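Local coordinates for protein putative invasin (Yersinia pseudotuberculosis IP 31758, PDB 5N40) that probably serves as a bacterial surface adhesin of the invasin family, presenting a C-type lectin-like domain at the end of a row of immunoglobulin-like domains, at residues Glu22-Asp27 against Leu72-Leu77; Gly79-Ser84 against Ile99-Ala104. The protein carries 1 engineered substitution. All coordinates share one frame; numbering follows the deposited sequence.

Interaction 1: residues Glu22-Asp27 against Leu72-Leu77; sequences EANGSD and LTAGTL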
# COMPACT_ATOMS: atom_id res chain seq x y z
N GLU A 22 -23.83 16.49 -5.64
CA GLU A 22 -22.86 15.45 -5.31
C GLU A 22 -23.02 14.25 -6.23
O GLU A 22 -24.13 13.92 -6.67
CB GLU A 22 -23.01 15.04 -3.85
CG GLU A 22 -22.62 16.15 -2.89
CD GLU A 22 -22.94 15.86 -1.44
OE1 GLU A 22 -23.66 14.88 -1.16
OE2 GLU A 22 -22.47 16.63 -0.58
N ALA A 23 -21.89 13.61 -6.54
CA ALA A 23 -21.85 12.45 -7.43
C ALA A 23 -22.28 11.17 -6.69
O ALA A 23 -21.51 10.23 -6.53
CB ALA A 23 -20.46 12.29 -8.03
N ASN A 24 -23.54 11.17 -6.25
CA ASN A 24 -24.08 10.09 -5.42
C ASN A 24 -25.24 9.35 -6.08
O ASN A 24 -25.89 8.54 -5.41
CB ASN A 24 -24.51 10.65 -4.06
CG ASN A 24 -25.63 11.68 -4.18
OD1 ASN A 24 -26.23 11.86 -5.25
ND2 ASN A 24 -25.91 12.37 -3.08
N GLY A 25 -25.52 9.61 -7.35
CA GLY A 25 -26.59 8.93 -8.05
C GLY A 25 -27.98 9.35 -7.64
O GLY A 25 -28.95 8.73 -8.10
N SER A 26 -28.12 10.39 -6.81
CA SER A 26 -29.44 10.77 -6.31
C SER A 26 -29.68 12.27 -6.21
O SER A 26 -30.84 12.67 -6.27
CB SER A 26 -29.69 10.14 -4.93
OG SER A 26 -28.73 10.58 -3.99
N ASP A 27 -28.65 13.10 -6.03
CA ASP A 27 -28.87 14.55 -5.97
C ASP A 27 -29.48 15.04 -7.28
O ASP A 27 -29.17 14.53 -8.35
CB ASP A 27 -27.56 15.29 -5.71
CG ASP A 27 -27.17 15.34 -4.24
OD1 ASP A 27 -27.81 14.66 -3.42
OD2 ASP A 27 -26.19 16.06 -3.93
N LEU A 72 -32.41 17.00 -13.68
CA LEU A 72 -31.19 16.24 -13.81
C LEU A 72 -30.92 15.51 -12.50
O LEU A 72 -31.05 16.09 -11.42
CB LEU A 72 -30.01 17.15 -14.13
CG LEU A 72 -28.67 16.43 -14.28
CD1 LEU A 72 -28.37 16.17 -15.73
CD2 LEU A 72 -27.54 17.20 -13.64
N THR A 73 -30.53 14.24 -12.61
CA THR A 73 -30.10 13.46 -11.46
C THR A 73 -28.62 13.13 -11.63
O THR A 73 -28.21 12.69 -12.70
CB THR A 73 -30.93 12.18 -11.32
OG1 THR A 73 -32.31 12.54 -11.10
CG2 THR A 73 -30.45 11.33 -10.15
N ALA A 74 -27.84 13.37 -10.58
CA ALA A 74 -26.42 13.07 -10.63
C ALA A 74 -26.19 11.61 -10.97
O ALA A 74 -26.99 10.73 -10.63
CB ALA A 74 -25.76 13.40 -9.30
N GLY A 75 -25.10 11.35 -11.68
CA GLY A 75 -24.51 10.03 -11.73
C GLY A 75 -23.55 9.83 -10.59
O GLY A 75 -23.66 10.47 -9.53
N THR A 76 -22.56 8.96 -10.80
CA THR A 76 -21.54 8.70 -9.79
C THR A 76 -20.15 9.17 -10.23
O THR A 76 -19.16 8.86 -9.55
CB THR A 76 -21.53 7.21 -9.46
OG1 THR A 76 -21.56 6.45 -10.66
CG2 THR A 76 -22.74 6.87 -8.61
N LEU A 77 -20.05 9.94 -11.31
CA LEU A 77 -18.79 10.49 -11.79
C LEU A 77 -18.73 11.98 -11.48
O LEU A 77 -19.66 12.72 -11.82
CB LEU A 77 -18.63 10.27 -13.30
CG LEU A 77 -18.68 8.82 -13.76
CD1 LEU A 77 -18.63 8.73 -15.28
CD2 LEU A 77 -17.56 8.03 -13.12
O HOH W 1 -19.04 9.20 -6.80

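Interaction 2: residues Gly79-Ser84 against Ile99-Ala104; sequences GTASLS and INVIPA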
# COMPACT_ATOMS: atom_id res chain seq x y z
N GLY A 79 -17.20 15.82 -11.93
CA GLY A 79 -16.77 16.65 -13.04
C GLY A 79 -17.67 17.86 -13.18
O GLY A 79 -18.31 18.27 -12.22
N THR A 80 -17.70 18.41 -14.38
CA THR A 80 -18.60 19.51 -14.72
C THR A 80 -19.60 19.02 -15.75
O THR A 80 -19.21 18.60 -16.85
CB THR A 80 -17.82 20.71 -15.25
OG1 THR A 80 -16.83 21.10 -14.28
CG2 THR A 80 -18.77 21.88 -15.51
N ALA A 81 -20.89 19.07 -15.40
CA ALA A 81 -21.94 18.73 -16.35
C ALA A 81 -22.21 19.93 -17.24
O ALA A 81 -22.63 20.99 -16.76
CB ALA A 81 -23.23 18.33 -15.62
N SER A 82 -21.94 19.79 -18.54
CA SER A 82 -22.28 20.81 -19.51
C SER A 82 -23.63 20.48 -20.12
O SER A 82 -23.85 19.35 -20.58
CB SER A 82 -21.22 20.90 -20.60
OG SER A 82 -19.98 21.33 -20.06
N LEU A 83 -24.53 21.46 -20.11
CA LEU A 83 -25.91 21.28 -20.54
C LEU A 83 -26.11 21.95 -21.89
O LEU A 83 -25.68 23.09 -22.08
CB LEU A 83 -26.87 21.88 -19.52
CG LEU A 83 -26.74 21.36 -18.09
CD1 LEU A 83 -27.48 22.27 -17.11
CD2 LEU A 83 -27.27 19.96 -18.00
N SER A 84 -26.78 21.26 -22.81
CA SER A 84 -27.13 21.83 -24.10
C SER A 84 -28.63 21.65 -24.34
O SER A 84 -29.30 20.87 -23.67
CB SER A 84 -26.35 21.18 -25.25
OG SER A 84 -26.78 19.86 -25.48
N ILE A 99 -23.20 22.52 -14.19
CA ILE A 99 -23.41 22.06 -12.83
C ILE A 99 -22.14 21.37 -12.37
O ILE A 99 -21.64 20.48 -13.06
CB ILE A 99 -24.61 21.10 -12.73
CG1 ILE A 99 -25.88 21.77 -13.25
CG2 ILE A 99 -24.81 20.63 -11.29
CD1 ILE A 99 -27.02 20.83 -13.47
N ASN A 100 -21.59 21.81 -11.24
CA ASN A 100 -20.46 21.12 -10.64
C ASN A 100 -20.97 19.85 -9.97
O ASN A 100 -21.82 19.92 -9.08
CB ASN A 100 -19.75 22.00 -9.62
CG ASN A 100 -19.10 23.21 -10.26
OD1 ASN A 100 -18.52 23.12 -11.35
ND2 ASN A 100 -19.19 24.34 -9.59
N VAL A 101 -20.47 18.71 -10.42
CA VAL A 101 -20.79 17.42 -9.82
C VAL A 101 -19.59 17.08 -8.94
O VAL A 101 -18.55 16.62 -9.42
CB VAL A 101 -21.07 16.35 -10.87
CG1 VAL A 101 -21.62 15.10 -10.21
CG2 VAL A 101 -22.04 16.88 -11.93
N ILE A 102 -19.74 17.34 -7.64
CA ILE A 102 -18.62 17.29 -6.72
C ILE A 102 -18.55 15.91 -6.08
O ILE A 102 -19.50 15.12 -6.21
CB ILE A 102 -18.72 18.40 -5.65
CG1 ILE A 102 -19.88 18.16 -4.68
CG2 ILE A 102 -18.85 19.77 -6.33
CD1 ILE A 102 -19.94 19.16 -3.54
N PRO A 103 -17.45 15.58 -5.40
CA PRO A 103 -17.32 14.26 -4.79
C PRO A 103 -18.39 13.97 -3.76
O PRO A 103 -18.86 14.85 -3.04
CB PRO A 103 -15.94 14.31 -4.14
CG PRO A 103 -15.18 15.29 -4.93
CD PRO A 103 -16.20 16.34 -5.34
N ALA A 104 -18.75 12.69 -3.67
CA ALA A 104 -19.73 12.26 -2.69
C ALA A 104 -19.04 12.02 -1.36
O ALA A 104 -18.03 11.30 -1.30
CB ALA A 104 -20.41 10.97 -3.16
O HOH W 2 -16.72 21.00 -11.08

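Interaction 1: residues Glu22-Asp27 against Leu72-Leu77
Ala74 points its methyl group into the loop that Glu22-Asp27 forms over it, where it packs closely against two carbonyl oxygens: Glu22 O lies 3.1 Å from Ala74 CB, with Asp27 O a little farther off. The same Asp27 O accepts a backbone bond from Ala74 N at 2.8 Å. With 172° at the hydrogen it is nearly straight. A second bond, Gly25 N to Gly75 O at 3.0 Å, is more bent, and its donor stands 58° above the carbonyl plane. Positive phi at Gly25 turns the chain there, and its CA also makes a CA-H...O contact with Ala74 O. Thr73 flanks this turn: chi1 of -62° sets OG1 beside the backbone N and turns CG2 to the anti position, where it lies 3.6 Å from Gly25 O. At the other end Ala23 CB rests on the backbone of Thr76 and Leu77, while a water donates to both Ala23 O and Thr76 O.

The loop is braced from within. Asn24 OD1 accepts from Ser26 N, above its carbonyl plane, in an Asx turn, and from Asp27 N, on an in-plane lone pair, in the wider Asx motif. Asn24 ND2 reaches Asp27 OD1 at 3.0 Å from above the carboxylate plane, and Asp27 OD2 takes Glu22 N, joining the two ends of the loop. Thr76 OG1 is hydrogen-bonded to Asn140 ND2.

The contact thus joins the turn between strands 13-22 and 28-34 to the end of strand 67-73 and the loop that follows it, with Ile21 against Ala74 and Tyr131 of strand 123-131 touching Asn24 and Thr76.

Interaction 2: residues Gly79-Ser84 against Ile99-Ala104
Ala81 and Ile99 form a hydrogen-bonded antiparallel pair, linked by Ala81 N to Ile99 O at 2.8 Å and Ile99 N to Ala81 O at 3.0 Å. Gly79 and Val101 repeat the pattern two residues along, and the bond from Val101 N to Gly79 O, 2.8 Å, runs within about 20° of the carbonyl direction. The short strand axes approach to 4.7 Å, and their directions differ by 149°, a twisted antiparallel pairing.

The tight side is the apolar face of Ala81, Leu83, Ile99 and Val101, all buried. Ala81 CB lies 4.1 Å from Val101 CG2, and Leu83 CD1 meets Ile99 CD1 at 3.9 Å, the two side chains crossing at a slant. Val101 CG1 takes the place anti to the backbone N (chi1 -170°), which leaves CG2 beside that N and facing Ala81.

The other face is looser and polar. Thr80 and Asn100, a non-hydrogen-bonded pair, lie side by side pointing the same way, with Thr80 OG1 and Asn100 OD1 3.9 Å apart, too far for a direct hydrogen bond. A water spans them, 2.8 Å from Asn100 OD1 and also within bonding distance of Thr80 OG1, while Asn100 ND2 bonds to Asn20 OD1.

These strands are the two arms of the hairpin 79-87/90-102, and they sit inside the mixed sheet between strand 48-52, beside 79-87, and strand 13-22, beside 90-102.

From the N terminus, the chain runs along strand 13-22 into the turn of interaction 1, then through strands 28-34, 48-52 and 56-63 before 67-73 returns it to that turn, closing a loop of 44 intervening residues. Only afterwards does interaction 2 open, closing a hairpin of strands 79-87 and 90-102, with 14 residues between the segments. The two are therefore in series, neither nested nor crossed. Their centres are 9 Å apart and they touch directly: Ala23 N probably bonds to Ile102 O at 2.8 Å, and Leu72 CD2 packs on Ile99 CD1. Within the N-terminal immunoglobulin-like domain they tie together the 13-22/28-34 turn, the loop after 67-73 and the 79-87/90-102 hairpin.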